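Local coordinates for sulfatase (Bacteroides fragilis CAG:558, PDB 6USS), which probably hydrolyses sulfate esters as a calcium-dependent arylsulfatase of a human gut bacterium, at residues 145-149 and 150-154. The protein carries 1 engineered substitution. Residues are numbered along the deposited sequence; the frame is centred on the assembly and turned at random.
Sequences QATSL and AEILK
The hydroxyl oxygen of S148 has two partners: its OG accepts a weak hydrogen bond from the backbone N of A150, 3.4 Å away and bent to 143° at the hydrogen, and is also hydrogen-bonded to the carbonyl oxygen of M181. With chi1 at -178°, OG swings over to the side of the serine's carbonyl carbon, which brings it near the A150 amide. S148 is thus the N-cap of helix 149-155, an example of how a serine can accept from one of the N-H groups that the first helical turn leaves without an intrahelical acceptor. Its main chain takes part as well: S148 O accepts from I152 N at 3.2 Å, and one residue on, L149 O receives L153 N in a nearly straight bond of 173°. I152 CG1 and E151 CB pack round the same S148 oxygen.

In this member of the sulfatase family, of the alkaline phosphatase clan, the cap marks the passage from strand 143-145 into a short helix that precedes strand 159-164 of the large mixed sheet. T147, just before the cap, lays its methyl CG2 against I152 at 3.8 Å from CG1, the two side chains crossing at about a right angle, while its OG1 is hydrogen-bonded to the backbone N of V399. L149 and I152 both pack on Y384 and L388 of helix 383-390. The side chains of L149 and L153 approach each other through their CD1 methyls, 4.4 Å apart. The side chain of E151, bent at chi2, leads away from the cap; its OE1 is hydrogen-bonded to Q136 NE2 and forms a salt bridge with K154 NZ of the second subunit, placing this helix at the dimer interface.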
ATOM      1  N   GLN A 145       5.376   8.713  16.198  1.00 16.91           N
ATOM      2  CA  GLN A 145       4.128   8.244  15.605  1.00 18.05           C
ATOM      3  C   GLN A 145       3.364   9.437  15.051  1.00 21.06           C
ATOM      4  O   GLN A 145       3.246  10.469  15.720  1.00 22.10           O
ATOM      5  CB  GLN A 145       3.260   7.505  16.622  1.00 17.37           C
ATOM      6  CG  GLN A 145       1.876   7.121  16.063  1.00 21.36           C
ATOM      7  CD  GLN A 145       0.978   6.389  17.066  1.00 24.57           C
ATOM      8  OE1 GLN A 145       1.323   6.248  18.242  1.00 25.17           O
ATOM      9  NE2 GLN A 145      -0.180   5.918  16.595  1.00 18.39           N
ATOM     10  N   ALA A 146       2.857   9.304  13.831  1.00 18.12           N
ATOM     11  CA  ALA A 146       2.162  10.432  13.227  1.00 22.27           C
ATOM     12  C   ALA A 146       1.231   9.943  12.131  1.00 20.37           C
ATOM     13  O   ALA A 146       1.464   8.903  11.507  1.00 20.06           O
ATOM     14  CB  ALA A 146       3.135  11.475  12.662  1.00 16.46           C
ATOM     15  N   THR A 147       0.166  10.711  11.923  1.00 18.74           N
ATOM     16  CA  THR A 147      -0.774  10.479  10.839  1.00 16.70           C
ATOM     17  C   THR A 147      -0.185  11.046   9.548  1.00 21.18           C
ATOM     18  O   THR A 147       0.068  12.256   9.454  1.00 19.86           O
ATOM     19  CB  THR A 147      -2.111  11.131  11.174  1.00 16.34           C
ATOM     20  OG1 THR A 147      -2.638  10.514  12.357  1.00 22.01           O
ATOM     21  CG2 THR A 147      -3.089  10.952  10.035  1.00 17.51           C
ATOM     22  N   SER A 148       0.041  10.170   8.569  1.00 18.15           N
ATOM     23  CA  SER A 148       0.782  10.517   7.365  1.00 17.50           C
ATOM     24  C   SER A 148      -0.029  11.392   6.423  1.00 21.03           C
ATOM     25  O   SER A 148      -1.240  11.212   6.265  1.00 20.89           O
ATOM     26  CB  SER A 148       1.221   9.263   6.616  1.00 19.03           C
ATOM     27  OG  SER A 148       1.982   9.633   5.467  1.00 18.54           O
ATOM     28  N   LEU A 149       0.667  12.330   5.777  1.00 17.07           N
ATOM     29  CA  LEU A 149       0.031  13.177   4.777  1.00 17.17           C
ATOM     30  C   LEU A 149      -0.591  12.352   3.648  1.00 19.83           C
ATOM     31  O   LEU A 149      -1.678  12.683   3.159  1.00 16.65           O
ATOM     32  CB  LEU A 149       1.053  14.170   4.236  1.00 15.42           C
ATOM     33  CG  LEU A 149       0.728  14.996   2.987  1.00 14.88           C
ATOM     34  CD1 LEU A 149      -0.448  15.941   3.175  1.00 14.51           C
ATOM     35  CD2 LEU A 149       1.950  15.776   2.583  1.00 11.73           C
ATOM     36  N   ALA A 150       0.087  11.277   3.217  1.00 19.33           N
ATOM     37  CA  ALA A 150      -0.432  10.459   2.122  1.00 18.86           C
ATOM     38  C   ALA A 150      -1.635   9.631   2.549  1.00 21.85           C
ATOM     39  O   ALA A 150      -2.501   9.329   1.716  1.00 24.35           O
ATOM     40  CB  ALA A 150       0.660   9.534   1.578  1.00 19.60           C
ATOM     41  N   GLU A 151      -1.686   9.228   3.825  1.00 22.33           N
ATOM     42  CA  GLU A 151      -2.854   8.524   4.346  1.00 18.10           C
ATOM     43  C   GLU A 151      -4.102   9.397   4.269  1.00 19.36           C
ATOM     44  O   GLU A 151      -5.185   8.917   3.914  1.00 22.57           O
ATOM     45  CB  GLU A 151      -2.597   8.086   5.790  1.00 19.47           C
ATOM     46  CG  GLU A 151      -3.565   7.020   6.324  1.00 23.08           C
ATOM     47  CD  GLU A 151      -3.384   5.652   5.640  1.00 22.98           C
ATOM     48  OE1 GLU A 151      -2.217   5.243   5.419  1.00 21.59           O
ATOM     49  OE2 GLU A 151      -4.407   4.989   5.330  1.00 24.53           O
ATOM     50  N   ILE A 152      -3.970  10.686   4.588  1.00 16.60           N
ATOM     51  CA  ILE A 152      -5.137  11.562   4.609  1.00 19.65           C
ATOM     52  C   ILE A 152      -5.625  11.836   3.193  1.00 21.20           C
ATOM     53  O   ILE A 152      -6.838  11.841   2.927  1.00 17.21           O
ATOM     54  CB  ILE A 152      -4.812  12.863   5.363  1.00 16.51           C
ATOM     55  CG1 ILE A 152      -4.408  12.565   6.806  1.00 15.90           C
ATOM     56  CG2 ILE A 152      -6.011  13.763   5.379  1.00 19.98           C
ATOM     57  CD1 ILE A 152      -4.012  13.815   7.546  1.00 17.66           C
ATOM     58  N   LEU A 153      -4.689  12.070   2.266  1.00 19.58           N
ATOM     59  CA  LEU A 153      -5.044  12.167   0.855  1.00 20.88           C
ATOM     60  C   LEU A 153      -5.696  10.874   0.370  1.00 19.54           C
ATOM     61  O   LEU A 153      -6.763  10.905  -0.253  1.00 20.41           O
ATOM     62  CB  LEU A 153      -3.802  12.502   0.020  1.00 17.55           C
ATOM     63  CG  LEU A 153      -3.201  13.895   0.226  1.00 14.01           C
ATOM     64  CD1 LEU A 153      -1.883  14.056  -0.516  1.00 18.11           C
ATOM     65  CD2 LEU A 153      -4.180  14.947  -0.221  1.00 17.39           C
ATOM     66  N   LYS A 154      -5.069   9.726   0.661  1.00 21.42           N
ATOM     67  CA  LYS A 154      -5.620   8.433   0.252  1.00 22.41           C
ATOM     68  C   LYS A 154      -7.030   8.241   0.803  1.00 23.05           C
ATOM     69  O   LYS A 154      -7.969   7.944   0.052  1.00 21.38           O
ATOM     70  CB  LYS A 154      -4.688   7.306   0.711  1.00 22.91           C
ATOM     71  CG  LYS A 154      -5.058   5.876   0.269  1.00 19.89           C
ATOM     72  CD  LYS A 154      -4.366   4.824   1.182  1.00 19.56           C
ATOM     73  CE  LYS A 154      -5.320   3.658   1.557  1.00 32.60           C
ATOM     74  NZ  LYS A 154      -6.065   3.033   0.353  1.00 28.35           N
TER